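Local structure of putative lipoprotein (Campylobacter jejuni subsp. jejuni, 2G5G) at residues L47-D52 and L216-S221; H51-H56 and L248-I253; N77-L82 and V209-K214. The protein binds a cofacial pair of hemes in a dimer linked to their binding, and probably serves bacterial heme transport. All blocks are in the same frame, centred on the assembly; numbering follows the deposited sequence.

Interaction 1: L47-D52 and L216-S221; sequences LGEKHD and LLLAGS
L47 and L218 face each other across two adjacent parallel strands, 44-49 and 214-220, in the middle of the central mixed sheet of this ChaN-family protein. Backbone bonds carry the pairing: L47 N donates to L217 O (2.8 Å), A219 N returns a bond to L47 O (3.2 Å), and E49 N reaches A219 O (3.1 Å). At the C-terminal edge the strand 214-220 turns into a helix at its N-cap G220, and S221 N, already in that helix, donates to E49 O (3.0 Å). The S221 hydroxyl lies near the same oxygen, at best a weak bond, while N247 is its stronger partner. Apolar packing follows on the face beneath helix 54-73, where L47 CD1 lies 4.1 Å from L218 CD1; the latter methyl also meets the CH2 groups of E49, whose chain crosses that of L218 at about a right angle. K57 and Q60 hold E49 OE1, whereas Y123 and H51 share OE2. With CG beside the backbone N (chi1 -59°), the H51 ring turns back over the strand end: ND1 donates to E49 OE2, on the anti side and 29° out of the carboxylate plane, and CE1 comes 3.4 Å from G220 N.

Interaction 2: H51-H56 and L248-I253; sequences HDEVKH and LSYGEI
At the N-terminus of helix 54-73, whose N-cap is E53, H56 packs against the end of strand 243-248 and the loop that follows it, beside the central sheet. Its imidazole is held both by its face and by its edge. L248 CB sits squarely over one face, a CH-pi contact 3.5 Å from the ring centroid and almost on the ring normal; CG of E53 lies over the centre of the opposite face, making a sandwich of two aliphatic groups around a buried ring. At the edge, NE2 donates to S249 O (2.9 Å, N-H...O 158°). S249 O lies in the ring plane, but NE2 stands 54° above the carbonyl plane, away from a lone-pair direction. ND1, the other ring nitrogen, takes the backbone N-H of K50, so both polar atoms are satisfied and the rotation of the ring is fixed. E53 swings CG anti to its own nitrogen (chi1 -160°) and then bends at chi2, which lays CG on the histidine and turns the carboxylate toward Y250. K50 lies beside both, salt-bridged to E53 and in a cation-pi contact with Y250. E53 OE1 approaches the tyrosine ring obliquely, 3.4 Å from Y250 CE1.

Interaction 3: N77-L82 and V209-K214; sequences NFDVAL and VHHVNK
D79 and N213 both place CG beside the backbone N, while H211 has CG anti to its nitrogen (chi1 -162°); these torsions bring two donors together on D79 OD2. H211 NE2 gives the shorter bond, 2.7 Å to D79 OD2, with that oxygen in the plane of the H211 ring and met on its anti lone pair; ring and carboxylate are turned 61° apart. N213 ND2 comes to the syn side of D79 OD2 at 3.0 Å, nearly straight but 29° out of the carboxylate plane. OD1 is taken by the backbone N of K136, so the buried carboxylate is gripped at both oxygens and cannot readily rotate. The amide of N213 is held at its other end too: N77 ND2 donates to N213 OD1 (3.0 Å), standing well above the carbonyl plane, with the two amide planes steeply inclined. Main chain completes the contact. D79 N donates to K214 O (3.0 Å), and a water bridges the gap beside it, giving a proton to N77 O and accepting one from K214 N. K214 sends its chain away to the carbonyls of L40 and A42. The contact ties the turn after helix 187-210 to the start of strand 78-82, where strand 214-220 enters as its parallel neighbour: a helix-to-strand connection of a parallel alpha/beta arrangement, with the D79 carboxylate of one strand holding the loop that leads into its neighbour.

Interactions 1 and 3 share a sheet: strand 214-220 pairs with 44-49 on one side and with 78-82 on the other, L216 O receiving the A81 N-H at 2.7 Å. Interaction 1 is the buried core, near the centre of the chain, where main-chain bonds and leucines predominate. Interactions 2 and 3 are partly buried and lie on opposite sides of that centre, without touching; in each, a histidine secures a loop, by a sandwiched ring with a carbonyl acceptor in interaction 2, by a carboxylate in interaction 3. Interaction 2 continues directly from interaction 1 through H51 and D52, and G48 O bonds to L248 N.

Interaction 1: L47-D52 and L216-S221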
loop_
_atom_site.group_PDB
_atom_site.type_symbol
_atom_site.label_atom_id
_atom_site.label_comp_id
_atom_site.label_asym_id
_atom_site.label_seq_id
_atom_site.Cartn_x
_atom_site.Cartn_y
_atom_site.Cartn_z
ATOM N N LEU A 47 -12.375 -23.992 -1.433
ATOM C CA LEU A 47 -13.379 -23.578 -0.427
ATOM C C LEU A 47 -13.262 -22.078 -0.241
ATOM O O LEU A 47 -12.248 -21.576 0.306
ATOM C CB LEU A 47 -13.093 -24.241 0.921
ATOM C CG LEU A 47 -14.224 -24.798 1.791
ATOM C CD1 LEU A 47 -13.823 -24.916 3.259
ATOM C CD2 LEU A 47 -15.665 -24.262 1.586
ATOM N N GLY A 48 -14.277 -21.360 -0.727
ATOM C CA GLY A 48 -14.283 -19.906 -0.717
ATOM C C GLY A 48 -14.988 -19.395 0.527
ATOM O O GLY A 48 -16.050 -19.899 0.880
ATOM N N GLU A 49 -14.387 -18.389 1.160
ATOM C CA GLU A 49 -14.892 -17.828 2.408
ATOM C C GLU A 49 -14.912 -16.285 2.383
ATOM O O GLU A 49 -14.250 -15.647 1.557
ATOM C CB GLU A 49 -14.050 -18.312 3.601
ATOM C CG GLU A 49 -12.618 -17.742 3.594
ATOM C CD GLU A 49 -11.984 -17.598 5.002
ATOM O OE1 GLU A 49 -12.517 -18.124 5.995
ATOM O OE2 GLU A 49 -10.944 -16.929 5.085
ATOM N N LYS A 50 -15.694 -15.717 3.294
ATOM C CA LYS A 50 -15.567 -14.307 3.666
ATOM C C LYS A 50 -14.723 -14.318 4.967
ATOM O O LYS A 50 -15.108 -14.974 5.936
ATOM C CB LYS A 50 -16.958 -13.720 3.914
ATOM C CG LYS A 50 -16.977 -12.205 4.222
ATOM C CD LYS A 50 -18.422 -11.734 4.399
ATOM C CE LYS A 50 -18.485 -10.259 4.812
ATOM N NZ LYS A 50 -18.323 -10.111 6.289
ATOM N N HIS A 51 -13.602 -13.597 4.967
ATOM C CA HIS A 51 -12.528 -13.809 5.965
ATOM C C HIS A 51 -12.888 -13.558 7.438
ATOM O O HIS A 51 -12.240 -14.101 8.338
ATOM C CB HIS A 51 -11.256 -13.053 5.560
ATOM C CG HIS A 51 -10.704 -13.456 4.221
ATOM N ND1 HIS A 51 -10.218 -14.724 3.955
ATOM C CD2 HIS A 51 -10.553 -12.754 3.072
ATOM C CE1 HIS A 51 -9.794 -14.782 2.703
ATOM N NE2 HIS A 51 -9.999 -13.604 2.144
ATOM N N ASP A 52 -13.950 -12.784 7.684
ATOM C CA ASP A 52 -14.345 -12.439 9.056
ATOM C C ASP A 52 -15.690 -13.034 9.426
ATOM O O ASP A 52 -16.281 -12.649 10.436
ATOM C CB ASP A 52 -14.370 -10.907 9.266
ATOM C CG ASP A 52 -15.256 -10.167 8.251
ATOM O OD1 ASP A 52 -16.033 -10.819 7.516
ATOM O OD2 ASP A 52 -15.173 -8.915 8.176
ATOM N N LEU A 216 -7.264 -29.623 -0.385
ATOM C CA LEU A 216 -8.267 -28.568 -0.230
ATOM C C LEU A 216 -7.589 -27.195 -0.004
ATOM O O LEU A 216 -6.695 -27.066 0.860
ATOM C CB LEU A 216 -9.200 -28.885 0.948
ATOM C CG LEU A 216 -10.316 -27.836 1.205
ATOM C CD1 LEU A 216 -11.598 -28.462 1.648
ATOM C CD2 LEU A 216 -9.803 -26.884 2.257
ATOM N N LEU A 217 -8.020 -26.187 -0.777
ATOM C CA LEU A 217 -7.623 -24.806 -0.560
ATOM C C LEU A 217 -8.694 -24.046 0.220
ATOM O O LEU A 217 -9.900 -24.154 -0.085
ATOM C CB LEU A 217 -7.365 -24.070 -1.874
ATOM C CG LEU A 217 -7.004 -22.561 -1.819
ATOM C CD1 LEU A 217 -5.533 -22.315 -1.470
ATOM C CD2 LEU A 217 -7.344 -21.915 -3.142
ATOM N N LEU A 218 -8.253 -23.295 1.223
ATOM C CA LEU A 218 -9.110 -22.261 1.816
ATOM C C LEU A 218 -8.586 -20.903 1.357
ATOM O O LEU A 218 -7.399 -20.602 1.501
ATOM C CB LEU A 218 -9.142 -22.339 3.356
ATOM C CG LEU A 218 -10.004 -21.271 4.054
ATOM C CD1 LEU A 218 -11.482 -21.560 3.792
ATOM C CD2 LEU A 218 -9.675 -21.224 5.590
ATOM N N ALA A 219 -9.471 -20.085 0.779
ATOM C CA ALA A 219 -9.088 -18.790 0.216
ATOM C C ALA A 219 -10.350 -17.927 0.135
ATOM O O ALA A 219 -11.445 -18.406 0.327
ATOM C CB ALA A 219 -8.453 -18.938 -1.213
ATOM N N GLY A 220 -10.182 -16.637 -0.105
ATOM C CA GLY A 220 -11.348 -15.768 -0.177
ATOM C C GLY A 220 -12.158 -16.137 -1.399
ATOM O O GLY A 220 -11.617 -16.659 -2.380
ATOM N N SER A 221 -13.447 -15.840 -1.343
ATOM C CA SER A 221 -14.349 -16.087 -2.453
ATOM C C SER A 221 -13.899 -15.532 -3.800
ATOM O O SER A 221 -14.145 -16.175 -4.827
ATOM C CB SER A 221 -15.754 -15.616 -2.096
ATOM O OG SER A 221 -16.271 -16.520 -1.132
#

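Interaction 2: H51-H56 and L248-I253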
loop_
_atom_site.group_PDB
_atom_site.type_symbol
_atom_site.label_atom_id
_atom_site.label_comp_id
_atom_site.label_asym_id
_atom_site.label_seq_id
_atom_site.Cartn_x
_atom_site.Cartn_y
_atom_site.Cartn_z
ATOM N N HIS A 51 -13.602 -13.597 4.967
ATOM C CA HIS A 51 -12.528 -13.809 5.965
ATOM C C HIS A 51 -12.888 -13.558 7.438
ATOM O O HIS A 51 -12.240 -14.101 8.338
ATOM C CB HIS A 51 -11.256 -13.053 5.560
ATOM C CG HIS A 51 -10.704 -13.456 4.221
ATOM N ND1 HIS A 51 -10.218 -14.724 3.955
ATOM C CD2 HIS A 51 -10.553 -12.754 3.072
ATOM C CE1 HIS A 51 -9.794 -14.782 2.703
ATOM N NE2 HIS A 51 -9.999 -13.604 2.144
ATOM N N ASP A 52 -13.950 -12.784 7.684
ATOM C CA ASP A 52 -14.345 -12.439 9.056
ATOM C C ASP A 52 -15.690 -13.034 9.426
ATOM O O ASP A 52 -16.281 -12.649 10.436
ATOM C CB ASP A 52 -14.370 -10.907 9.266
ATOM C CG ASP A 52 -15.256 -10.167 8.251
ATOM O OD1 ASP A 52 -16.033 -10.819 7.516
ATOM O OD2 ASP A 52 -15.173 -8.915 8.176
ATOM N N GLU A 53 -16.175 -13.975 8.613
ATOM C CA GLU A 53 -17.520 -14.514 8.776
ATOM C C GLU A 53 -17.553 -15.781 9.636
ATOM O O GLU A 53 -17.006 -16.833 9.259
ATOM C CB GLU A 53 -18.151 -14.741 7.387
ATOM C CG GLU A 53 -19.655 -14.850 7.350
ATOM C CD GLU A 53 -20.361 -13.611 7.905
ATOM O OE1 GLU A 53 -19.981 -12.462 7.578
ATOM O OE2 GLU A 53 -21.289 -13.829 8.685
ATOM N N VAL A 54 -18.200 -15.687 10.792
ATOM C CA VAL A 54 -18.134 -16.757 11.794
ATOM C C VAL A 54 -18.755 -18.082 11.339
ATOM O O VAL A 54 -18.204 -19.154 11.607
ATOM C CB VAL A 54 -18.760 -16.317 13.161
ATOM C CG1 VAL A 54 -18.889 -17.509 14.102
ATOM C CG2 VAL A 54 -17.923 -15.231 13.804
ATOM N N LYS A 55 -19.899 -17.996 10.662
ATOM C CA LYS A 55 -20.599 -19.182 10.157
ATOM C C LYS A 55 -19.779 -19.912 9.076
ATOM O O LYS A 55 -19.894 -21.142 8.927
ATOM C CB LYS A 55 -21.958 -18.802 9.594
ATOM C CG LYS A 55 -23.022 -18.600 10.662
ATOM C CD LYS A 55 -24.309 -18.139 10.019
ATOM C CE LYS A 55 -25.311 -17.626 11.052
ATOM N NZ LYS A 55 -26.528 -17.140 10.338
ATOM N N HIS A 56 -18.966 -19.156 8.346
ATOM C CA HIS A 56 -18.054 -19.757 7.364
ATOM C C HIS A 56 -17.044 -20.617 8.069
ATOM O O HIS A 56 -16.791 -21.765 7.679
ATOM C CB HIS A 56 -17.349 -18.670 6.539
ATOM C CG HIS A 56 -18.258 -18.008 5.548
ATOM N ND1 HIS A 56 -17.804 -17.173 4.561
ATOM C CD2 HIS A 56 -19.604 -18.052 5.419
ATOM C CE1 HIS A 56 -18.833 -16.728 3.852
ATOM N NE2 HIS A 56 -19.937 -17.268 4.344
ATOM N N LEU A 248 -18.833 -20.555 0.245
ATOM C CA LEU A 248 -19.637 -20.264 1.442
ATOM C C LEU A 248 -20.278 -18.891 1.199
ATOM O O LEU A 248 -19.579 -17.882 1.122
ATOM C CB LEU A 248 -18.730 -20.274 2.693
ATOM C CG LEU A 248 -17.905 -21.571 2.843
ATOM C CD1 LEU A 248 -16.926 -21.450 4.039
ATOM C CD2 LEU A 248 -18.806 -22.817 2.934
ATOM N N SER A 249 -21.590 -18.856 1.000
ATOM C CA SER A 249 -22.199 -17.604 0.505
ATOM C C SER A 249 -22.223 -16.483 1.530
ATOM O O SER A 249 -22.229 -16.710 2.741
ATOM C CB SER A 249 -23.604 -17.812 -0.072
ATOM O OG SER A 249 -24.511 -18.294 0.900
ATOM N N TYR A 250 -22.187 -15.274 1.003
ATOM C CA TYR A 250 -22.494 -14.061 1.752
ATOM C C TYR A 250 -23.056 -13.049 0.748
ATOM O O TYR A 250 -22.475 -12.836 -0.307
ATOM C CB TYR A 250 -21.251 -13.488 2.446
ATOM C CG TYR A 250 -21.588 -12.260 3.272
ATOM C CD1 TYR A 250 -21.975 -12.376 4.608
ATOM C CD2 TYR A 250 -21.552 -10.985 2.695
ATOM C CE1 TYR A 250 -22.310 -11.236 5.359
ATOM C CE2 TYR A 250 -21.888 -9.847 3.430
ATOM C CZ TYR A 250 -22.260 -9.984 4.751
ATOM O OH TYR A 250 -22.592 -8.856 5.466
ATOM N N GLY A 251 -24.175 -12.420 1.073
ATOM C CA GLY A 251 -24.804 -11.493 0.116
ATOM C C GLY A 251 -25.278 -12.219 -1.136
ATOM O O GLY A 251 -25.805 -13.322 -1.049
ATOM N N GLU A 252 -25.076 -11.597 -2.295
ATOM C CA GLU A 252 -25.550 -12.126 -3.574
ATOM C C GLU A 252 -24.823 -13.417 -3.942
ATOM O O GLU A 252 -23.660 -13.604 -3.574
ATOM C CB GLU A 252 -25.332 -11.110 -4.707
ATOM C CG GLU A 252 -26.079 -9.759 -4.555
ATOM C CD GLU A 252 -27.585 -9.860 -4.849
ATOM O OE1 GLU A 252 -27.957 -10.365 -5.938
ATOM O OE2 GLU A 252 -28.395 -9.430 -3.990
ATOM N N ILE A 253 -25.518 -14.278 -4.683
ATOM C CA ILE A 253 -24.995 -15.565 -5.121
ATOM C C ILE A 253 -24.983 -15.603 -6.631
ATOM O O ILE A 253 -26.044 -15.488 -7.279
ATOM C CB ILE A 253 -25.840 -16.730 -4.549
ATOM C CG1 ILE A 253 -25.673 -16.762 -3.010
ATOM C CG2 ILE A 253 -25.485 -18.087 -5.207
ATOM C CD1 ILE A 253 -26.495 -17.788 -2.326
#

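Interaction 3: N77-L82 and V209-K214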
loop_
_atom_site.group_PDB
_atom_site.type_symbol
_atom_site.label_atom_id
_atom_site.label_comp_id
_atom_site.label_asym_id
_atom_site.label_seq_id
_atom_site.Cartn_x
_atom_site.Cartn_y
_atom_site.Cartn_z
ATOM N N ASN A 77 -3.931 -39.956 1.310
ATOM C CA ASN A 77 -3.339 -38.699 1.772
ATOM C C ASN A 77 -4.271 -37.527 1.447
ATOM O O ASN A 77 -4.861 -37.499 0.370
ATOM C CB ASN A 77 -1.997 -38.402 1.091
ATOM C CG ASN A 77 -0.871 -39.288 1.565
ATOM O OD1 ASN A 77 -0.902 -39.810 2.669
ATOM N ND2 ASN A 77 0.148 -39.447 0.718
ATOM N N PHE A 78 -4.360 -36.566 2.360
ATOM C CA PHE A 78 -5.204 -35.391 2.118
ATOM C C PHE A 78 -4.617 -34.185 2.811
ATOM O O PHE A 78 -4.514 -34.166 4.061
ATOM C CB PHE A 78 -6.628 -35.651 2.640
ATOM C CG PHE A 78 -7.568 -34.479 2.491
ATOM C CD1 PHE A 78 -8.310 -34.025 3.585
ATOM C CD2 PHE A 78 -7.752 -33.868 1.247
ATOM C CE1 PHE A 78 -9.209 -32.967 3.446
ATOM C CE2 PHE A 78 -8.662 -32.790 1.104
ATOM C CZ PHE A 78 -9.387 -32.364 2.190
ATOM N N ASP A 79 -4.252 -33.174 2.015
ATOM C CA ASP A 79 -3.587 -31.963 2.536
ATOM C C ASP A 79 -4.415 -30.687 2.378
ATOM O O ASP A 79 -5.363 -30.696 1.618
ATOM C CB ASP A 79 -2.250 -31.784 1.856
ATOM C CG ASP A 79 -1.300 -32.945 2.140
ATOM O OD1 ASP A 79 -1.381 -33.524 3.248
ATOM O OD2 ASP A 79 -0.501 -33.289 1.249
ATOM N N VAL A 80 -4.046 -29.614 3.093
ATOM C CA VAL A 80 -4.780 -28.335 3.068
ATOM C C VAL A 80 -3.859 -27.164 2.740
ATOM O O VAL A 80 -2.868 -26.924 3.428
ATOM C CB VAL A 80 -5.536 -28.065 4.386
ATOM C CG1 VAL A 80 -6.220 -26.670 4.362
ATOM C CG2 VAL A 80 -6.577 -29.125 4.610
ATOM N N ALA A 81 -4.168 -26.472 1.644
ATOM C CA ALA A 81 -3.409 -25.294 1.245
ATOM C C ALA A 81 -4.159 -24.070 1.763
ATOM O O ALA A 81 -5.388 -24.053 1.821
ATOM C CB ALA A 81 -3.278 -25.240 -0.301
ATOM N N LEU A 82 -3.413 -23.044 2.129
ATOM C CA LEU A 82 -3.982 -21.862 2.765
ATOM C C LEU A 82 -3.542 -20.603 2.056
ATOM O O LEU A 82 -2.338 -20.324 1.932
ATOM C CB LEU A 82 -3.627 -21.814 4.272
ATOM C CG LEU A 82 -4.217 -22.862 5.222
ATOM C CD1 LEU A 82 -3.663 -22.712 6.645
ATOM C CD2 LEU A 82 -5.733 -22.835 5.238
ATOM N N VAL A 209 -1.867 -27.362 -8.595
ATOM C CA VAL A 209 -1.680 -28.130 -9.801
ATOM C C VAL A 209 -0.536 -29.142 -9.636
ATOM O O VAL A 209 -0.615 -30.260 -10.147
ATOM C CB VAL A 209 -1.388 -27.166 -10.958
ATOM C CG1 VAL A 209 -0.641 -27.857 -12.108
ATOM C CG2 VAL A 209 -2.704 -26.556 -11.444
ATOM N N HIS A 210 0.513 -28.734 -8.932
ATOM C CA HIS A 210 1.686 -29.603 -8.806
ATOM C C HIS A 210 1.685 -30.526 -7.609
ATOM O O HIS A 210 2.560 -31.380 -7.499
ATOM C CB HIS A 210 2.987 -28.791 -8.931
ATOM C CG HIS A 210 3.106 -28.128 -10.268
ATOM N ND1 HIS A 210 2.788 -26.799 -10.471
ATOM C CD2 HIS A 210 3.459 -28.625 -11.478
ATOM C CE1 HIS A 210 2.962 -26.503 -11.748
ATOM N NE2 HIS A 210 3.355 -27.594 -12.383
ATOM N N HIS A 211 0.698 -30.390 -6.731
ATOM C CA HIS A 211 0.685 -31.177 -5.511
ATOM C C HIS A 211 0.366 -32.653 -5.791
ATOM O O HIS A 211 -0.520 -32.964 -6.591
ATOM C CB HIS A 211 -0.296 -30.618 -4.483
ATOM C CG HIS A 211 -0.032 -31.120 -3.107
ATOM N ND1 HIS A 211 1.194 -30.963 -2.491
ATOM C CD2 HIS A 211 -0.812 -31.800 -2.238
ATOM C CE1 HIS A 211 1.155 -31.536 -1.299
ATOM N NE2 HIS A 211 -0.050 -32.055 -1.123
ATOM N N VAL A 212 1.070 -33.559 -5.114
ATOM C CA VAL A 212 0.907 -35.012 -5.435
ATOM C C VAL A 212 -0.240 -35.729 -4.698
ATOM O O VAL A 212 -0.567 -36.875 -5.025
ATOM C CB VAL A 212 2.227 -35.779 -5.239
ATOM C CG1 VAL A 212 3.273 -35.244 -6.228
ATOM C CG2 VAL A 212 2.711 -35.683 -3.795
ATOM N N ASN A 213 -0.816 -35.061 -3.696
ATOM C CA ASN A 213 -1.933 -35.613 -2.912
ATOM C C ASN A 213 -3.207 -34.815 -3.167
ATOM O O ASN A 213 -3.141 -33.680 -3.588
ATOM C CB ASN A 213 -1.644 -35.557 -1.421
ATOM C CG ASN A 213 -0.418 -36.369 -1.024
ATOM O OD1 ASN A 213 -0.205 -37.460 -1.549
ATOM N ND2 ASN A 213 0.392 -35.831 -0.103
ATOM N N LYS A 214 -4.360 -35.429 -2.897
ATOM C CA LYS A 214 -5.608 -34.672 -2.855
ATOM C C LYS A 214 -5.436 -33.474 -1.926
ATOM O O LYS A 214 -4.723 -33.512 -0.890
ATOM C CB LYS A 214 -6.781 -35.578 -2.454
ATOM C CG LYS A 214 -8.157 -34.971 -2.790
ATOM C CD LYS A 214 -9.356 -35.800 -2.171
ATOM C CE LYS A 214 -9.390 -37.241 -2.691
ATOM N NZ LYS A 214 -9.637 -37.324 -4.189
HETATM O O HOH W 1 -4.198 -38.157 -2.208
#